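Local atomic coordinates of peroxisomal acyl-CoA oxidase 1A (Solanum lycopersicum, PDB entry 2FON), a protein that probably oxidises fatty acyl-CoA esters in peroxisomal beta-oxidation, using a bound FAD cofactor. Residues D64-R72 / R86-R94; L313-R324 / V623-L633. All coordinates share one frame; numbering follows the deposited sequence.

Contact 1. Residues D64-R72 / R86-R94; sequences DPGFSKEGR and RKAAYAWKR
Phe67 and Lys87 mark the closest backbone approach, 6.6 Å between their CA atoms, where the loop 64-72 lies against the helical segment 86-94. The polar anchor is at the start of the loop: Tyr90 OH donates to the syn lone pair of Asp64 OD2, 2.6 Å away, and the carboxylate meets the ring edge in the ring plane with the two planes at 90°. Asp64 CG stands opposite its own backbone N (chi1 -175°), which also lets OD1 accept from Gly66 N at 2.9 Å and close an Asx turn. With an alanine here, the Tyr90 hydroxyl would probably lose this acceptor, and the Asx turn its side-chain bond. Further along, Tyr90 CD2 lies over one face of the Phe67 ring, 3.6 Å from its CZ; the rings meet obliquely, centroids 5.1 Å apart and planes at 54°. Ala91 CB touches the edge of the Phe67 ring at CE2, 3.9 Å away, and Val112 of helix 102-112 also packs on this phenylalanine. Lys87 runs extended beyond CG past Gly66 O, and its NZ makes a weak hydrogen bond to Ser68 O at 3.3 Å; its stronger partner is Glu114, by a salt bridge. Arg94 NE lies 4.4 Å from Asp64 OD2, too far for a salt bridge, and the guanidinium pairs with Glu97 instead. Within the N-terminal family region, the chemistry thus implies a loop fastened to helix 77-97 by a buried phenylalanine and, at its start, the carboxylate-phenol bond, with the lysine adding a weak bond.

Contact 2. Residues L313-R324 / V623-L633; sequences LAMSRAVCIATR and VDAFNYTDHYL
Arg317, followed outward from CB, maps much of the contact between helix 297-328 and the turn that joins helices 619-624 and 630-633. Its CB and CG both lie against Leu633 CD1, and CG also stands over one face of Tyr628, a CH-pi contact 4.3 Å from the ring centroid. CD then reaches Tyr632 CE2 at 3.7 Å. The bend at chi3 (90°) turns the guanidinium flat onto Tyr632: NE and CZ lie over the ring, CZ 3.9 Å from its centroid, with planes only 15° apart, a stacked cation-pi pair. NH1 lies near the Tyr632 hydroxyl, while NH2 donates to Tyr632 O at 2.8 Å, the oxygen lying out of the guanidinium plane, and forms a salt bridge with Asp113. One tyrosine therefore holds this arginine by both ring and carbonyl.

Leu633 fits as a knob among Arg317, Cys320, Ile321 and Arg324, its CD2 touching Cys320 SG at 3.7 Å. Elsewhere along the helix, Ser316 CB sits almost centrally over a face of Phe626, 3.7 Å from the centroid, and Val623 CA lies over the opposite face, toward its rim. Val623 itself spreads its methyls over Val319 and Thr323; the side chain of Thr323 is about 12 Å from the bound FAD. At the far end, Arg324 NH2 meets Asp624 OD1 in a salt bridge of 3.0 Å, the oxygen in the guanidinium plane and approached on its anti side; Asp624 OD2 is taken by Arg30.

Apolar packing thus fills the middle, while the arginines provide charge at separated points. This buried chemistry is consistent with a well-packed join between the C-alpha1 region and the C-terminal acyl-CoA oxidase region.

Contact 1 closes before contact 2 opens along the chain, and their centres lie 21 Å apart. The first is local, joining a loop to the following helix 77-97; the second joins segments 299 residues apart at their closest ends, bringing helix 297-328 to helices 619-624 and 630-633. They share no helix, yet they touch through His631: its NE2 is 2.8 Å from Phe67 O and its O is 2.7 Å from Lys69 NZ, both probable hydrogen bonds. Asp113 bridges them too, pairing with Lys69 and Arg317. The loop 64-72 is thereby tied to segment 623-633, so N-terminal, C-alpha1 and C-terminal family regions meet in one connected set of contacts.

Contact 1. Residues D64-R72 / R86-R94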
# COMPACT_ATOMS: atom_id res chain seq x y z
N ASP B 64 -17.74 10.48 -25.18
CA ASP B 64 -17.17 11.53 -25.96
C ASP B 64 -15.71 11.28 -26.23
O ASP B 64 -14.85 11.43 -25.31
CB ASP B 64 -17.33 12.90 -25.32
CG ASP B 64 -16.80 14.08 -26.25
OD1 ASP B 64 -15.97 13.84 -27.21
OD2 ASP B 64 -17.21 15.25 -26.00
N PRO B 65 -15.42 10.99 -27.51
CA PRO B 65 -14.06 10.70 -28.01
C PRO B 65 -13.02 11.51 -27.28
O PRO B 65 -12.06 10.93 -26.77
CB PRO B 65 -14.14 11.10 -29.48
CG PRO B 65 -15.53 10.76 -29.84
CD PRO B 65 -16.40 10.94 -28.60
N GLY B 66 -13.23 12.83 -27.20
CA GLY B 66 -12.27 13.77 -26.63
C GLY B 66 -11.97 13.63 -25.15
O GLY B 66 -11.09 14.29 -24.65
N PHE B 67 -12.71 12.79 -24.43
CA PHE B 67 -12.34 12.46 -23.05
C PHE B 67 -11.81 11.05 -22.86
O PHE B 67 -11.73 10.59 -21.72
CB PHE B 67 -13.56 12.62 -22.15
CG PHE B 67 -14.03 14.02 -22.04
CD1 PHE B 67 -15.37 14.33 -22.29
CD2 PHE B 67 -13.13 15.05 -21.68
CE1 PHE B 67 -15.83 15.65 -22.20
CE2 PHE B 67 -13.58 16.38 -21.58
CZ PHE B 67 -14.96 16.66 -21.84
N SER B 68 -11.45 10.36 -23.94
CA SER B 68 -10.88 9.03 -23.85
C SER B 68 -9.60 8.98 -22.98
O SER B 68 -8.75 9.88 -23.04
CB SER B 68 -10.57 8.53 -25.25
OG SER B 68 -9.60 7.49 -25.23
N LYS B 69 -9.45 7.93 -22.20
CA LYS B 69 -8.23 7.74 -21.43
C LYS B 69 -7.37 6.74 -22.12
O LYS B 69 -6.40 6.28 -21.58
CB LYS B 69 -8.55 7.29 -20.00
CG LYS B 69 -9.52 8.22 -19.30
CD LYS B 69 -9.57 8.08 -17.77
CE LYS B 69 -10.19 6.74 -17.27
NZ LYS B 69 -11.32 7.00 -16.29
N GLU B 70 -7.73 6.38 -23.33
CA GLU B 70 -6.99 5.32 -24.03
C GLU B 70 -5.57 5.80 -24.13
O GLU B 70 -5.34 6.99 -24.36
CB GLU B 70 -7.57 5.03 -25.42
CG GLU B 70 -6.97 3.79 -26.12
CD GLU B 70 -7.16 2.47 -25.33
OE1 GLU B 70 -7.99 2.45 -24.39
OE2 GLU B 70 -6.47 1.46 -25.65
N GLY B 71 -4.62 4.90 -23.88
CA GLY B 71 -3.21 5.24 -24.03
C GLY B 71 -2.52 6.02 -22.92
O GLY B 71 -1.29 6.11 -22.91
N ARG B 72 -3.29 6.56 -21.96
CA ARG B 72 -2.75 7.57 -21.04
C ARG B 72 -1.54 7.14 -20.24
O ARG B 72 -0.59 7.88 -20.10
CB ARG B 72 -3.82 8.14 -20.11
CG ARG B 72 -3.56 9.65 -19.82
CD ARG B 72 -4.55 10.21 -18.82
NE ARG B 72 -4.75 9.16 -17.83
CZ ARG B 72 -4.15 9.06 -16.65
NH1 ARG B 72 -3.31 10.00 -16.15
NH2 ARG B 72 -4.49 8.01 -15.93
N ARG B 86 -4.95 19.75 -23.30
CA ARG B 86 -5.96 19.57 -24.31
C ARG B 86 -7.33 19.24 -23.76
O ARG B 86 -8.32 19.88 -24.12
CB ARG B 86 -5.56 18.44 -25.21
CG ARG B 86 -6.29 18.49 -26.54
CD ARG B 86 -6.24 17.18 -27.19
NE ARG B 86 -7.39 16.49 -26.67
CZ ARG B 86 -7.36 15.38 -25.96
NH1 ARG B 86 -6.21 14.80 -25.68
NH2 ARG B 86 -8.49 14.86 -25.54
N LYS B 87 -7.37 18.20 -22.91
CA LYS B 87 -8.57 17.81 -22.23
C LYS B 87 -9.04 18.93 -21.31
O LYS B 87 -10.20 19.22 -21.25
CB LYS B 87 -8.26 16.61 -21.41
CG LYS B 87 -8.87 15.30 -21.84
CD LYS B 87 -8.29 14.24 -20.85
CE LYS B 87 -8.38 12.82 -21.36
NZ LYS B 87 -7.28 11.95 -20.86
N ALA B 88 -8.13 19.59 -20.61
CA ALA B 88 -8.54 20.70 -19.76
C ALA B 88 -9.33 21.84 -20.54
O ALA B 88 -10.43 22.28 -20.11
CB ALA B 88 -7.36 21.22 -18.97
N ALA B 89 -8.76 22.26 -21.67
CA ALA B 89 -9.41 23.16 -22.58
C ALA B 89 -10.72 22.59 -23.09
O ALA B 89 -11.76 23.31 -23.14
CB ALA B 89 -8.48 23.47 -23.76
N TYR B 90 -10.70 21.33 -23.52
CA TYR B 90 -11.89 20.80 -24.19
C TYR B 90 -13.05 20.79 -23.19
O TYR B 90 -14.16 21.22 -23.51
CB TYR B 90 -11.64 19.44 -24.86
CG TYR B 90 -12.86 18.84 -25.50
CD1 TYR B 90 -13.40 19.40 -26.64
CD2 TYR B 90 -13.48 17.73 -24.96
CE1 TYR B 90 -14.53 18.89 -27.23
CE2 TYR B 90 -14.59 17.18 -25.54
CZ TYR B 90 -15.12 17.78 -26.70
OH TYR B 90 -16.26 17.26 -27.32
N ALA B 91 -12.77 20.34 -21.97
CA ALA B 91 -13.74 20.36 -20.90
C ALA B 91 -14.26 21.77 -20.62
O ALA B 91 -15.45 21.97 -20.51
CB ALA B 91 -13.14 19.74 -19.64
N TRP B 92 -13.39 22.77 -20.53
CA TRP B 92 -13.88 24.12 -20.31
C TRP B 92 -14.89 24.43 -21.42
O TRP B 92 -16.04 24.76 -21.16
CB TRP B 92 -12.72 25.13 -20.26
CG TRP B 92 -13.12 26.56 -20.00
CD1 TRP B 92 -12.83 27.64 -20.79
CD2 TRP B 92 -13.89 27.07 -18.89
NE1 TRP B 92 -13.40 28.80 -20.25
CE2 TRP B 92 -14.05 28.48 -19.09
CE3 TRP B 92 -14.50 26.48 -17.77
CZ2 TRP B 92 -14.75 29.29 -18.21
CZ3 TRP B 92 -15.16 27.30 -16.87
CH2 TRP B 92 -15.28 28.68 -17.09
N LYS B 93 -14.48 24.24 -22.65
CA LYS B 93 -15.36 24.39 -23.79
C LYS B 93 -16.67 23.58 -23.67
O LYS B 93 -17.73 24.05 -24.18
CB LYS B 93 -14.60 24.00 -25.05
CG LYS B 93 -15.27 24.31 -26.33
CD LYS B 93 -14.44 23.88 -27.57
CE LYS B 93 -15.37 23.13 -28.59
NZ LYS B 93 -14.96 23.28 -30.03
N ARG B 94 -16.70 22.40 -23.04
CA ARG B 94 -18.04 21.80 -22.95
C ARG B 94 -18.84 22.46 -21.84
O ARG B 94 -20.11 22.55 -21.95
CB ARG B 94 -18.03 20.32 -22.72
CG ARG B 94 -17.40 19.57 -23.78
CD ARG B 94 -18.12 19.80 -25.04
NE ARG B 94 -19.36 19.02 -25.17
CZ ARG B 94 -20.34 19.36 -26.01
NH1 ARG B 94 -20.21 20.47 -26.77
NH2 ARG B 94 -21.46 18.63 -26.11

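Contact 2. Residues L313-R324 / V623-L633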
# COMPACT_ATOMS: atom_id res chain seq x y z
N LEU B 313 -15.65 7.88 -2.68
CA LEU B 313 -15.61 7.67 -4.11
C LEU B 313 -14.50 6.67 -4.48
O LEU B 313 -14.79 5.59 -4.98
CB LEU B 313 -15.59 9.00 -4.89
CG LEU B 313 -15.25 8.95 -6.38
CD1 LEU B 313 -16.42 8.52 -7.18
CD2 LEU B 313 -14.64 10.30 -6.92
N ALA B 314 -13.24 6.96 -4.20
CA ALA B 314 -12.17 5.95 -4.36
C ALA B 314 -12.49 4.53 -3.71
O ALA B 314 -12.32 3.51 -4.34
CB ALA B 314 -10.82 6.51 -3.86
N MET B 315 -12.95 4.45 -2.47
CA MET B 315 -13.19 3.14 -1.95
C MET B 315 -14.21 2.40 -2.86
O MET B 315 -14.02 1.22 -3.21
CB MET B 315 -13.71 3.25 -0.53
CG MET B 315 -14.03 1.96 0.16
SD MET B 315 -12.47 1.21 0.64
CE MET B 315 -12.21 1.80 2.32
N SER B 316 -15.29 3.09 -3.24
CA SER B 316 -16.29 2.49 -4.08
C SER B 316 -15.65 2.08 -5.42
O SER B 316 -15.90 0.95 -5.86
CB SER B 316 -17.49 3.43 -4.29
OG SER B 316 -17.30 4.33 -5.39
N ARG B 317 -14.85 2.93 -6.08
CA ARG B 317 -14.23 2.43 -7.33
C ARG B 317 -13.40 1.12 -7.12
O ARG B 317 -13.48 0.20 -7.91
CB ARG B 317 -13.39 3.48 -8.04
CG ARG B 317 -14.15 4.61 -8.64
CD ARG B 317 -13.24 5.82 -8.89
NE ARG B 317 -12.66 5.71 -10.22
CZ ARG B 317 -11.80 6.57 -10.78
NH1 ARG B 317 -11.37 7.63 -10.15
NH2 ARG B 317 -11.38 6.35 -12.02
N ALA B 318 -12.62 1.03 -6.05
CA ALA B 318 -11.73 -0.11 -5.89
C ALA B 318 -12.56 -1.37 -5.58
O ALA B 318 -12.32 -2.46 -6.14
CB ALA B 318 -10.77 0.16 -4.86
N VAL B 319 -13.55 -1.19 -4.70
CA VAL B 319 -14.43 -2.25 -4.28
C VAL B 319 -15.22 -2.76 -5.48
O VAL B 319 -15.46 -3.95 -5.65
CB VAL B 319 -15.35 -1.73 -3.15
CG1 VAL B 319 -16.35 -2.65 -2.87
CG2 VAL B 319 -14.56 -1.60 -1.91
N CYS B 320 -15.62 -1.85 -6.34
CA CYS B 320 -16.33 -2.28 -7.51
C CYS B 320 -15.42 -3.16 -8.40
O CYS B 320 -15.84 -4.18 -8.84
CB CYS B 320 -16.87 -1.08 -8.28
SG CYS B 320 -17.74 -1.58 -9.76
N ILE B 321 -14.19 -2.78 -8.66
CA ILE B 321 -13.32 -3.69 -9.40
C ILE B 321 -13.03 -5.04 -8.72
O ILE B 321 -13.30 -6.07 -9.32
CB ILE B 321 -12.07 -3.04 -9.79
CG1 ILE B 321 -12.40 -1.86 -10.68
CG2 ILE B 321 -11.19 -4.04 -10.45
CD1 ILE B 321 -11.48 -0.71 -10.43
N ALA B 322 -12.55 -5.08 -7.47
CA ALA B 322 -12.28 -6.38 -6.83
C ALA B 322 -13.52 -7.30 -6.73
O ALA B 322 -13.41 -8.54 -6.80
CB ALA B 322 -11.69 -6.18 -5.48
N THR B 323 -14.70 -6.69 -6.59
CA THR B 323 -15.90 -7.46 -6.42
C THR B 323 -16.26 -8.15 -7.74
O THR B 323 -16.38 -9.38 -7.79
CB THR B 323 -17.06 -6.60 -5.86
OG1 THR B 323 -16.73 -6.23 -4.51
CG2 THR B 323 -18.40 -7.36 -5.87
N ARG B 324 -16.40 -7.37 -8.81
CA ARG B 324 -16.69 -7.96 -10.10
C ARG B 324 -15.60 -8.95 -10.44
O ARG B 324 -15.91 -10.09 -10.79
CB ARG B 324 -16.82 -6.90 -11.17
CG ARG B 324 -18.02 -5.98 -11.00
CD ARG B 324 -18.20 -5.10 -12.22
NE ARG B 324 -19.43 -4.31 -12.09
CZ ARG B 324 -19.62 -3.12 -12.66
NH1 ARG B 324 -18.63 -2.57 -13.37
NH2 ARG B 324 -20.79 -2.48 -12.50
N VAL B 623 -22.54 -3.18 -5.92
CA VAL B 623 -21.50 -2.33 -6.51
C VAL B 623 -21.97 -1.84 -7.91
O VAL B 623 -21.55 -0.77 -8.39
CB VAL B 623 -20.12 -3.01 -6.54
CG1 VAL B 623 -19.69 -3.36 -5.12
CG2 VAL B 623 -20.18 -4.31 -7.41
N ASP B 624 -22.87 -2.60 -8.51
CA ASP B 624 -23.64 -2.09 -9.61
C ASP B 624 -24.36 -0.81 -9.19
O ASP B 624 -24.69 -0.02 -10.10
CB ASP B 624 -24.67 -3.13 -10.14
CG ASP B 624 -24.01 -4.34 -10.90
OD1 ASP B 624 -22.82 -4.33 -11.32
OD2 ASP B 624 -24.71 -5.35 -11.07
N ALA B 625 -24.58 -0.57 -7.88
CA ALA B 625 -25.41 0.60 -7.43
C ALA B 625 -24.67 1.94 -7.51
O ALA B 625 -25.27 3.01 -7.52
CB ALA B 625 -25.92 0.41 -6.03
N PHE B 626 -23.35 1.86 -7.57
CA PHE B 626 -22.49 3.05 -7.71
C PHE B 626 -22.66 3.70 -9.10
O PHE B 626 -22.21 4.83 -9.36
CB PHE B 626 -21.02 2.64 -7.53
CG PHE B 626 -20.71 1.91 -6.24
CD1 PHE B 626 -21.38 2.18 -5.07
CD2 PHE B 626 -19.68 1.01 -6.19
CE1 PHE B 626 -21.02 1.53 -3.89
CE2 PHE B 626 -19.32 0.37 -4.99
CZ PHE B 626 -19.97 0.63 -3.87
N ASN B 627 -23.22 2.92 -10.02
CA ASN B 627 -23.52 3.43 -11.37
C ASN B 627 -22.34 3.92 -12.28
O ASN B 627 -22.54 4.76 -13.17
CB ASN B 627 -24.60 4.49 -11.25
CG ASN B 627 -25.29 4.71 -12.54
OD1 ASN B 627 -25.71 3.77 -13.21
ND2 ASN B 627 -25.40 5.97 -12.91
N TYR B 628 -21.15 3.34 -12.12
CA TYR B 628 -19.97 3.75 -12.87
C TYR B 628 -19.90 3.19 -14.24
O TYR B 628 -20.21 1.99 -14.45
CB TYR B 628 -18.74 3.26 -12.21
CG TYR B 628 -18.53 3.86 -10.89
CD1 TYR B 628 -18.16 3.05 -9.81
CD2 TYR B 628 -18.65 5.22 -10.71
CE1 TYR B 628 -17.93 3.61 -8.57
CE2 TYR B 628 -18.44 5.79 -9.47
CZ TYR B 628 -18.09 4.98 -8.38
OH TYR B 628 -17.88 5.50 -7.13
N THR B 629 -19.45 4.01 -15.17
CA THR B 629 -19.25 3.53 -16.50
C THR B 629 -17.89 2.83 -16.57
O THR B 629 -17.02 3.04 -15.75
CB THR B 629 -19.20 4.68 -17.50
OG1 THR B 629 -18.00 5.47 -17.26
CG2 THR B 629 -20.47 5.53 -17.44
N ASP B 630 -17.71 2.01 -17.59
CA ASP B 630 -16.43 1.44 -17.91
C ASP B 630 -15.36 2.53 -18.18
O ASP B 630 -14.22 2.39 -17.79
CB ASP B 630 -16.59 0.49 -19.09
CG ASP B 630 -17.16 -0.86 -18.67
OD1 ASP B 630 -17.48 -1.06 -17.47
OD2 ASP B 630 -17.32 -1.75 -19.53
N HIS B 631 -15.74 3.62 -18.83
CA HIS B 631 -14.82 4.65 -19.08
C HIS B 631 -14.27 5.15 -17.72
O HIS B 631 -13.06 5.37 -17.55
CB HIS B 631 -15.51 5.77 -19.82
CG HIS B 631 -14.67 6.98 -20.00
ND1 HIS B 631 -14.54 7.94 -19.02
CD2 HIS B 631 -13.90 7.39 -21.04
CE1 HIS B 631 -13.72 8.90 -19.45
NE2 HIS B 631 -13.32 8.58 -20.66
N TYR B 632 -15.14 5.29 -16.73
CA TYR B 632 -14.75 5.93 -15.52
C TYR B 632 -13.97 4.97 -14.73
O TYR B 632 -12.94 5.33 -14.15
CB TYR B 632 -15.93 6.41 -14.74
CG TYR B 632 -15.56 7.15 -13.48
CD1 TYR B 632 -14.64 8.22 -13.50
CD2 TYR B 632 -16.09 6.77 -12.26
CE1 TYR B 632 -14.31 8.87 -12.37
CE2 TYR B 632 -15.73 7.42 -11.12
CZ TYR B 632 -14.84 8.43 -11.18
OH TYR B 632 -14.57 9.05 -10.00
N LEU B 633 -14.40 3.73 -14.72
CA LEU B 633 -13.69 2.71 -13.99
C LEU B 633 -12.30 2.29 -14.55
O LEU B 633 -11.41 1.96 -13.74
CB LEU B 633 -14.61 1.52 -13.84
CG LEU B 633 -14.70 0.91 -12.44
CD1 LEU B 633 -14.74 1.94 -11.26
CD2 LEU B 633 -15.95 0.11 -12.49